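Side-chain contact in GIL01 gp7 (Bacillus phage pGIL01, PDB 6N7O), which probably binds the LexA repressor of its Bacillus host and inhibits it: residues Leu8-Glu13 against Ile28-Gln33. Residues are numbered along the deposited sequence; the frame is centred on the assembly and turned at random. Where two conformers were deposited one is given.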
# COMPACT_ATOMS: atom_id res chain seq x y z
N LEU A 8 -2.11 -0.92 8.57
CA LEU A 8 -0.99 -0.76 9.49
C LEU A 8 -0.10 -2.00 9.50
O LEU A 8 1.13 -1.88 9.55
CB LEU A 8 -1.51 -0.45 10.89
CG LEU A 8 -1.92 1.03 11.05
CD1 LEU A 8 -2.61 1.30 12.37
CD2 LEU A 8 -0.70 1.95 10.89
N ASP A 9 -0.68 -3.20 9.42
CA ASP A 9 0.15 -4.40 9.38
C ASP A 9 0.98 -4.47 8.10
O ASP A 9 2.12 -4.96 8.13
CB ASP A 9 -0.69 -5.66 9.56
CG ASP A 9 -1.08 -5.91 11.02
OD1 ASP A 9 -0.48 -5.28 11.91
OD2 ASP A 9 -1.97 -6.74 11.28
N PHE A 10 0.46 -3.97 6.97
CA PHE A 10 1.27 -3.91 5.76
C PHE A 10 2.40 -2.90 5.93
O PHE A 10 3.54 -3.18 5.53
CB PHE A 10 0.40 -3.57 4.54
CG PHE A 10 1.16 -3.51 3.24
CD1 PHE A 10 2.14 -4.45 2.94
CD2 PHE A 10 0.88 -2.53 2.30
CE1 PHE A 10 2.82 -4.41 1.73
CE2 PHE A 10 1.54 -2.49 1.08
CZ PHE A 10 2.53 -3.42 0.79
N ILE A 11 2.11 -1.75 6.54
CA ILE A 11 3.17 -0.78 6.82
C ILE A 11 4.26 -1.41 7.68
O ILE A 11 5.46 -1.19 7.46
CB ILE A 11 2.58 0.47 7.48
CG1 ILE A 11 1.71 1.23 6.48
CG2 ILE A 11 3.67 1.38 8.01
CD1 ILE A 11 0.83 2.30 7.12
N ILE A 12 3.87 -2.20 8.68
CA ILE A 12 4.86 -2.88 9.52
C ILE A 12 5.66 -3.87 8.69
O ILE A 12 6.89 -3.96 8.83
CB ILE A 12 4.17 -3.56 10.72
CG1 ILE A 12 3.54 -2.51 11.63
CG2 ILE A 12 5.17 -4.41 11.53
CD1 ILE A 12 2.59 -3.10 12.62
N GLU A 13 4.98 -4.64 7.83
CA GLU A 13 5.69 -5.58 6.96
C GLU A 13 6.75 -4.89 6.12
O GLU A 13 7.85 -5.42 5.95
CB GLU A 13 4.69 -6.32 6.06
CG GLU A 13 5.36 -7.35 5.16
CD GLU A 13 4.42 -7.93 4.10
OE1 GLU A 13 4.91 -8.69 3.25
OE2 GLU A 13 3.20 -7.63 4.11
N ILE A 28 1.13 -3.60 -5.04
CA ILE A 28 -0.23 -3.57 -5.56
C ILE A 28 -1.02 -4.77 -5.07
O ILE A 28 -2.16 -4.64 -4.62
CB ILE A 28 -0.20 -3.50 -7.09
CG1 ILE A 28 0.30 -2.12 -7.55
CG2 ILE A 28 -1.57 -3.87 -7.68
CD1 ILE A 28 0.56 -2.03 -9.05
N ASP A 29 -0.42 -5.97 -5.16
CA ASP A 29 -1.11 -7.17 -4.68
C ASP A 29 -1.52 -7.01 -3.22
O ASP A 29 -2.65 -7.34 -2.85
CB ASP A 29 -0.21 -8.40 -4.83
CG ASP A 29 -0.14 -8.92 -6.26
OD1 ASP A 29 -0.90 -8.44 -7.13
OD2 ASP A 29 0.68 -9.82 -6.52
N ARG A 30 -0.62 -6.51 -2.38
CA ARG A 30 -0.93 -6.41 -0.95
C ARG A 30 -2.03 -5.39 -0.69
O ARG A 30 -2.90 -5.61 0.17
CB ARG A 30 0.32 -6.06 -0.16
CG ARG A 30 1.37 -7.16 -0.17
CD ARG A 30 1.01 -8.31 0.77
NE ARG A 30 1.13 -7.92 2.18
CZ ARG A 30 0.09 -7.76 2.99
NH1 ARG A 30 -1.14 -7.96 2.53
NH2 ARG A 30 0.27 -7.41 4.26
N LEU A 31 -1.99 -4.25 -1.38
CA LEU A 31 -3.01 -3.23 -1.17
C LEU A 31 -4.37 -3.71 -1.66
O LEU A 31 -5.40 -3.38 -1.07
CB LEU A 31 -2.61 -1.93 -1.87
CG LEU A 31 -1.39 -1.21 -1.28
CD1 LEU A 31 -1.01 -0.01 -2.11
CD2 LEU A 31 -1.68 -0.80 0.16
N MET A 32 -4.40 -4.50 -2.73
CA MET A 32 -5.67 -5.08 -3.14
C MET A 32 -6.19 -6.06 -2.09
O MET A 32 -7.40 -6.17 -1.90
CB MET A 32 -5.53 -5.76 -4.50
CG MET A 32 -5.31 -4.75 -5.60
SD MET A 32 -5.35 -5.51 -7.22
CE MET A 32 -6.98 -6.25 -7.19
N GLN A 33 -5.29 -6.75 -1.39
CA GLN A 33 -5.72 -7.57 -0.27
C GLN A 33 -6.25 -6.71 0.87
O GLN A 33 -7.26 -7.05 1.49
CB GLN A 33 -4.58 -8.45 0.22
CG GLN A 33 -4.12 -9.49 -0.79
CD GLN A 33 -2.96 -10.33 -0.27
OE1 GLN A 33 -2.02 -9.82 0.33
NE2 GLN A 33 -3.04 -11.64 -0.48
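Phe-10 lays one face of its ring over the root of the Arg-30 side chain, with Arg-30 CB 3.7 Å from the ring centroid in a CH-pi contact. Phe-10 CG stands anti to the backbone N (chi1 -179°), which carries the ring across the gap between the helices. There Phe-10 CE2 also meets Leu-31 CD2 at 3.8 Å, the leucine coming in obliquely to the ring. This is the tight, buried part of the contact, and flat phenylalanine and branched leucine suit it because they fill space without polar atoms to satisfy. Helix 2-16 and helix 24-34 form a helical hairpin; the axes of segments 8-13 and 28-33 run antiparallel, 157° apart, and approach to 10.8 Å. Two such chains pair, and Leu-31 of the second subunit packs on Phe-10 and Ile-11.

Toward solvent the contact is polar and more open. Arginine suits both parts: its aliphatic root packs on the ring while its charged end reaches Glu-13. Bent at chi2 and chi3, Arg-30 brings its guanidinium alongside the CG/CD1 side of the ring, steeply tilted to it, with Phe-10 CG over one guanidinium face. Two hydrogen bonds make the salt bridge, side-on and with the two planes nearly coplanar: Arg-30 NE meets the syn lone pair of Glu-13 OE2 at 2.8 Å, and NH2 meets that oxygen nearly along its C-O axis. Glutamate's extended chain spans the gap, while OE1 bonds to the hydroxyl of Tyr-26. On exposed Gln-33, OE1 accepts from Arg-30 NH1 at 3.0 Å, steadying the guanidinium from its own helix.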